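Local coordinates for esterase A (Caulobacter crescentus, PDB 5GKV), which probably hydrolyses ester bonds as a serine hydrolase of the beta-lactamase family, and is a homolog of penicillin-binding proteins, at residues Q33-D37 with G38-G42; D140-I143 with W144-W147; R275-G278 with A279-H282. One frame throughout, in Å; residues are numbered along the deposited sequence.

Interaction 1: Q33-D37 with G38-G42; sequences QNFAD and GGELG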
# COMPACT_ATOMS: atom_id res chain seq x y z
N GLN A 33 16.07 11.69 -15.56
CA GLN A 33 16.86 10.54 -15.95
C GLN A 33 16.04 9.24 -15.95
O GLN A 33 16.29 8.38 -16.80
CB GLN A 33 18.08 10.38 -15.05
CG GLN A 33 19.07 9.29 -15.52
CD GLN A 33 19.84 9.74 -16.76
OE1 GLN A 33 20.23 10.91 -16.87
NE2 GLN A 33 20.05 8.82 -17.70
N ASN A 34 15.08 9.09 -15.01
CA ASN A 34 14.22 7.90 -15.02
C ASN A 34 13.51 7.73 -16.36
O ASN A 34 13.25 6.60 -16.79
CB ASN A 34 13.16 7.95 -13.90
CG ASN A 34 13.72 7.63 -12.52
OD1 ASN A 34 14.83 7.12 -12.39
ND2 ASN A 34 12.95 7.95 -11.48
N PHE A 35 13.16 8.84 -17.02
CA PHE A 35 12.50 8.76 -18.32
C PHE A 35 13.47 8.46 -19.46
O PHE A 35 13.03 8.06 -20.54
CB PHE A 35 11.73 10.05 -18.60
CG PHE A 35 10.49 10.19 -17.76
CD1 PHE A 35 9.25 9.77 -18.25
CD2 PHE A 35 10.56 10.72 -16.47
CE1 PHE A 35 8.10 9.88 -17.49
CE2 PHE A 35 9.41 10.82 -15.68
CZ PHE A 35 8.16 10.41 -16.20
N ALA A 36 14.78 8.62 -19.24
CA ALA A 36 15.75 8.36 -20.31
C ALA A 36 15.80 6.87 -20.65
O ALA A 36 15.59 6.00 -19.80
CB ALA A 36 17.14 8.84 -19.90
N ASP A 37 16.08 6.59 -21.93
CA ASP A 37 16.26 5.22 -22.41
C ASP A 37 15.03 4.35 -22.11
O ASP A 37 15.14 3.18 -21.73
CB ASP A 37 17.54 4.59 -21.83
CG ASP A 37 18.74 5.51 -21.96
OD1 ASP A 37 19.39 5.80 -20.93
OD2 ASP A 37 19.01 5.97 -23.09
N GLY A 38 13.85 4.95 -22.25
CA GLY A 38 12.60 4.23 -22.09
C GLY A 38 12.37 3.63 -20.72
O GLY A 38 11.80 2.54 -20.62
N GLY A 39 12.76 4.33 -19.65
CA GLY A 39 12.55 3.77 -18.33
C GLY A 39 11.13 3.90 -17.79
O GLY A 39 10.80 3.27 -16.77
N GLU A 40 10.29 4.69 -18.46
CA GLU A 40 8.97 5.03 -17.95
C GLU A 40 7.95 4.97 -19.06
O GLU A 40 8.29 4.98 -20.25
CB GLU A 40 8.95 6.46 -17.35
CG GLU A 40 9.85 6.66 -16.14
CD GLU A 40 9.25 6.11 -14.83
OE1 GLU A 40 8.42 5.17 -14.87
OE2 GLU A 40 9.63 6.64 -13.76
N LEU A 41 6.68 4.94 -18.65
CA LEU A 41 5.58 5.38 -19.50
C LEU A 41 5.14 6.76 -19.00
O LEU A 41 5.48 7.77 -19.61
CB LEU A 41 4.42 4.38 -19.50
CG LEU A 41 3.19 4.74 -20.34
CD1 LEU A 41 3.60 5.01 -21.81
CD2 LEU A 41 2.14 3.63 -20.27
N GLY A 42 4.44 6.80 -17.87
CA GLY A 42 4.19 8.05 -17.18
C GLY A 42 4.40 7.87 -15.69
O GLY A 42 4.34 6.75 -15.15
O HOH W 1 10.40 8.85 -12.64
O HOH W 2 10.73 6.85 -20.65

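Interaction 2: D140-I143 with W144-W147; sequences DPAI and WFDW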
# COMPACT_ATOMS: atom_id res chain seq x y z
N ASP A 140 -12.37 -20.89 -7.04
CA ASP A 140 -12.88 -20.09 -8.15
C ASP A 140 -12.11 -18.78 -8.20
O ASP A 140 -12.05 -18.07 -7.19
CB ASP A 140 -14.38 -19.84 -7.95
CG ASP A 140 -15.00 -18.99 -9.06
OD1 ASP A 140 -14.28 -18.41 -9.91
OD2 ASP A 140 -16.25 -18.88 -9.09
N PRO A 141 -11.49 -18.43 -9.34
CA PRO A 141 -10.71 -17.18 -9.40
C PRO A 141 -11.55 -15.92 -9.29
O PRO A 141 -10.96 -14.83 -9.13
CB PRO A 141 -10.02 -17.27 -10.77
CG PRO A 141 -10.01 -18.74 -11.10
CD PRO A 141 -11.30 -19.26 -10.54
N ALA A 142 -12.87 -16.00 -9.37
CA ALA A 142 -13.72 -14.82 -9.19
C ALA A 142 -14.19 -14.65 -7.75
O ALA A 142 -14.98 -13.73 -7.48
CB ALA A 142 -14.94 -14.89 -10.12
N ILE A 143 -13.73 -15.50 -6.83
CA ILE A 143 -14.17 -15.39 -5.44
C ILE A 143 -13.85 -14.01 -4.89
O ILE A 143 -14.62 -13.47 -4.09
CB ILE A 143 -13.53 -16.50 -4.56
CG1 ILE A 143 -14.17 -16.51 -3.17
CG2 ILE A 143 -12.03 -16.30 -4.46
CD1 ILE A 143 -13.68 -17.63 -2.27
N TRP A 144 -12.75 -13.41 -5.36
CA TRP A 144 -12.30 -12.13 -4.84
C TRP A 144 -13.33 -11.02 -5.05
O TRP A 144 -13.35 -10.04 -4.30
CB TRP A 144 -10.97 -11.74 -5.49
CG TRP A 144 -9.87 -12.80 -5.40
CD1 TRP A 144 -9.38 -13.56 -6.43
CD2 TRP A 144 -9.14 -13.19 -4.23
NE1 TRP A 144 -8.39 -14.40 -5.97
CE2 TRP A 144 -8.23 -14.20 -4.62
CE3 TRP A 144 -9.18 -12.80 -2.88
CZ2 TRP A 144 -7.35 -14.80 -3.71
CZ3 TRP A 144 -8.31 -13.41 -1.98
CH2 TRP A 144 -7.40 -14.40 -2.40
N PHE A 145 -14.21 -11.16 -6.05
CA PHE A 145 -15.27 -10.18 -6.28
C PHE A 145 -16.50 -10.40 -5.39
O PHE A 145 -17.45 -9.62 -5.49
CB PHE A 145 -15.69 -10.20 -7.75
CG PHE A 145 -14.61 -9.74 -8.68
CD1 PHE A 145 -14.37 -8.38 -8.86
CD2 PHE A 145 -13.82 -10.66 -9.35
CE1 PHE A 145 -13.38 -7.95 -9.71
CE2 PHE A 145 -12.82 -10.23 -10.21
CZ PHE A 145 -12.60 -8.88 -10.38
N ASP A 146 -16.48 -11.42 -4.55
CA ASP A 146 -17.56 -11.71 -3.61
C ASP A 146 -16.96 -11.55 -2.21
O ASP A 146 -16.42 -12.51 -1.66
CB ASP A 146 -18.11 -13.12 -3.84
CG ASP A 146 -19.25 -13.48 -2.89
OD1 ASP A 146 -19.41 -12.83 -1.83
OD2 ASP A 146 -19.98 -14.43 -3.21
N TRP A 147 -17.08 -10.34 -1.65
CA TRP A 147 -16.48 -10.03 -0.35
C TRP A 147 -16.81 -11.09 0.69
O TRP A 147 -15.92 -11.62 1.36
CB TRP A 147 -16.94 -8.66 0.14
CG TRP A 147 -16.24 -8.26 1.40
CD1 TRP A 147 -16.66 -8.49 2.68
CD2 TRP A 147 -14.99 -7.58 1.49
NE1 TRP A 147 -15.74 -7.98 3.57
CE2 TRP A 147 -14.70 -7.43 2.86
CE3 TRP A 147 -14.07 -7.10 0.54
CZ2 TRP A 147 -13.53 -6.81 3.31
CZ3 TRP A 147 -12.92 -6.48 0.98
CH2 TRP A 147 -12.65 -6.34 2.36

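Interaction 3: R275-G278 with A279-H282; sequences RLMG and ALAH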
# COMPACT_ATOMS: atom_id res chain seq x y z
N ARG A 275 0.56 13.61 0.89
CA ARG A 275 -0.14 14.38 1.91
C ARG A 275 -0.65 13.48 3.03
O ARG A 275 -0.50 13.80 4.21
CB ARG A 275 -1.28 15.18 1.28
CG ARG A 275 -0.81 16.26 0.31
CD ARG A 275 -1.97 17.01 -0.33
NE ARG A 275 -2.84 17.59 0.68
CZ ARG A 275 -4.15 17.80 0.52
NH1 ARG A 275 -4.75 17.48 -0.62
NH2 ARG A 275 -4.86 18.33 1.52
N LEU A 276 -1.24 12.33 2.67
CA LEU A 276 -1.77 11.42 3.68
C LEU A 276 -0.65 10.89 4.57
O LEU A 276 -0.75 10.94 5.81
CB LEU A 276 -2.55 10.28 3.02
CG LEU A 276 -3.19 9.28 4.00
CD1 LEU A 276 -4.23 9.97 4.87
CD2 LEU A 276 -3.83 8.13 3.25
N MET A 277 0.42 10.35 3.96
CA MET A 277 1.55 9.91 4.75
C MET A 277 2.22 11.08 5.46
O MET A 277 2.80 10.89 6.54
CB MET A 277 2.57 9.17 3.88
CG MET A 277 2.04 7.92 3.20
SD MET A 277 1.32 6.70 4.32
CE MET A 277 2.83 5.98 4.97
N GLY A 278 2.14 12.28 4.88
CA GLY A 278 2.68 13.46 5.55
C GLY A 278 2.05 13.71 6.91
O GLY A 278 2.72 14.13 7.85
N ALA A 279 0.74 13.44 7.03
CA ALA A 279 0.09 13.57 8.33
C ALA A 279 0.72 12.63 9.35
O ALA A 279 0.93 13.01 10.51
CB ALA A 279 -1.41 13.31 8.20
N LEU A 280 1.04 11.40 8.95
CA LEU A 280 1.74 10.46 9.83
C LEU A 280 3.18 10.89 10.11
O LEU A 280 3.76 10.44 11.11
CB LEU A 280 1.72 9.05 9.22
CG LEU A 280 0.36 8.54 8.75
CD1 LEU A 280 0.45 7.07 8.31
CD2 LEU A 280 -0.67 8.70 9.87
N ALA A 281 3.77 11.73 9.27
CA ALA A 281 5.11 12.27 9.53
C ALA A 281 5.09 13.54 10.36
O ALA A 281 6.17 14.01 10.77
CB ALA A 281 5.84 12.56 8.21
N HIS A 282 3.92 14.12 10.61
CA HIS A 282 3.77 15.45 11.21
C HIS A 282 2.72 15.41 12.32
O HIS A 282 1.76 16.18 12.34
CB HIS A 282 3.42 16.46 10.13
CG HIS A 282 3.47 17.89 10.59
ND1 HIS A 282 4.51 18.40 11.33
CD2 HIS A 282 2.60 18.91 10.41
CE1 HIS A 282 4.29 19.68 11.58
NE2 HIS A 282 3.14 20.01 11.03

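Interaction 1: Q33-D37 with G38-G42
F35 and G39 face each other 5.0 Å apart, CA to CA, where the chain leaves helix 25-35 and doubles back, the two arms running 139° apart. D37 and G38 both have positive phi and make the turn. A weak hydrogen bond runs from G39 N to A36 O. G39 also brings its CA within 3.3 Å of N34 O in a CH...O contact. E40 lies over one face of the F35 ring. Its CG stands 3.8 Å from the ring centroid, 9° off the normal, a CH-pi contact. Its CB sits over the CD1 side, 3.4 Å from F35 CD1. The E40 chain bends at chi2 (-79°) and carries the carboxylate past the ring toward N34. One water bridges there, accepting from N34 ND2 and donating to E40 OE2. Y360 also bonds E40 OE2, R374 forms a salt bridge with E40 OE1, and R377 bonds N34 OD1. The methylenes of E40 thus serve apolar packing while its buried carboxylate is gripped by several polar partners. The salt bridge to R374 would probably help keep it ionised.

Interaction 2: D140-I143 with W144-W147
W144 packs against I143 in a short 3-10 segment that follows a type I beta turn, D140 to I143, and leads into helix 147-156. The turn is braced at its start by an Asx turn: D140 OD1 accepts from A142 N at 2.8 Å. That N-H points nearly straight at the oxygen, but meets it from above the carboxylate plane. I143 N returns to D140 O and closes the beta turn.

W144 comes first in the second segment. Its indole offers one face to I143 CG2, which stands 4.1 Å from the centroid of the five-membered ring in a CH-pi contact. I143 CG1 is anti to the backbone N (chi1 -171°), which leaves CG2 as the branch turned to the indole. P141 O approaches W144 CD1 obliquely, at 3.4 Å. The indole NE1 bonds W245 O, and the rings of F135 and Y176 also meet W144, so the buried indole joins this surface turn to F135, Y176 and the loop at W245.

F145 follows. Its N bonds A142 O at 3.0 Å. The same oxygen lies in the plane of the phenyl ring, at its edge. A142 CB makes a looser apolar contact with F145 CD2.

D146 N then bonds I143 O at 2.8 Å, continuing the i to i+3 pattern. D146 is the N-cap of the coming helix, its OD1 accepting from A149 N. W147 opens that helix and turns its NE1 to E180. The D146 methylene remains close to the turn, with CB 3.5 Å from I143 O.

Interaction 3: R275-G278 with A279-H282
R275 and A279 are joined by the i to i+4 bond of helix 270-281, with A279 N 3.1 Å from R275 O. The guanidinium of R275 leads away from A279 and forms a salt bridge with D287; it also bonds the carbonyl oxygens of L202 and G203. A279 N also makes a weak bond to L276 O, sharing its N-H between two carbonyls, and A279 CB lies 3.4 Å from L276 O. The L276 side chain packs on L88 of helix 82-95. M277 makes the apolar side-chain contact between the segments: its SD meets L280 CD1 at 4.1 Å. The methionine chain bends at chi2 (-55°) and chi3 (-78°), and the two side chains cross at a slant. M277 also rests on A348 and A350 of strand 347-351, while L280 reaches L88. G278 closes the segment. Its O and M277 O both accept weakly from A281 N, each at 3.0 Å, near the C-terminal end of the helix. H282 CB lies 3.3 Å from G278 O. This part of the helix therefore presents a mostly apolar surface to the sheet and helix 82-95, whereas R275 carries the polar bonds, to D287 and to the end of helix 190-202.

How the interactions relate
The three contacts come in series along the chain, all within the beta-lactamase domain, and none touches another. Interaction 1 lies where helix 25-35 passes into strand 42-49 of the seven-stranded antiparallel sheet. Interaction 2 lies in the loop between helices 122-126 and 147-156. Its centre is 36 Å from that of interaction 1, with nearest atoms about 22 Å apart. Interaction 3 is the C-terminal part of helix 270-281, with H282 after it, packed against strand 347-351 of the same sheet; its centre is 28 Å from that of interaction 1. Interactions 2 and 3 flank the middle of the chain, their centres 33 Å apart. Interaction 1 thus feeds an inner strand, interaction 2 belongs to the helical part, and interaction 3 joins a helix to the sheet.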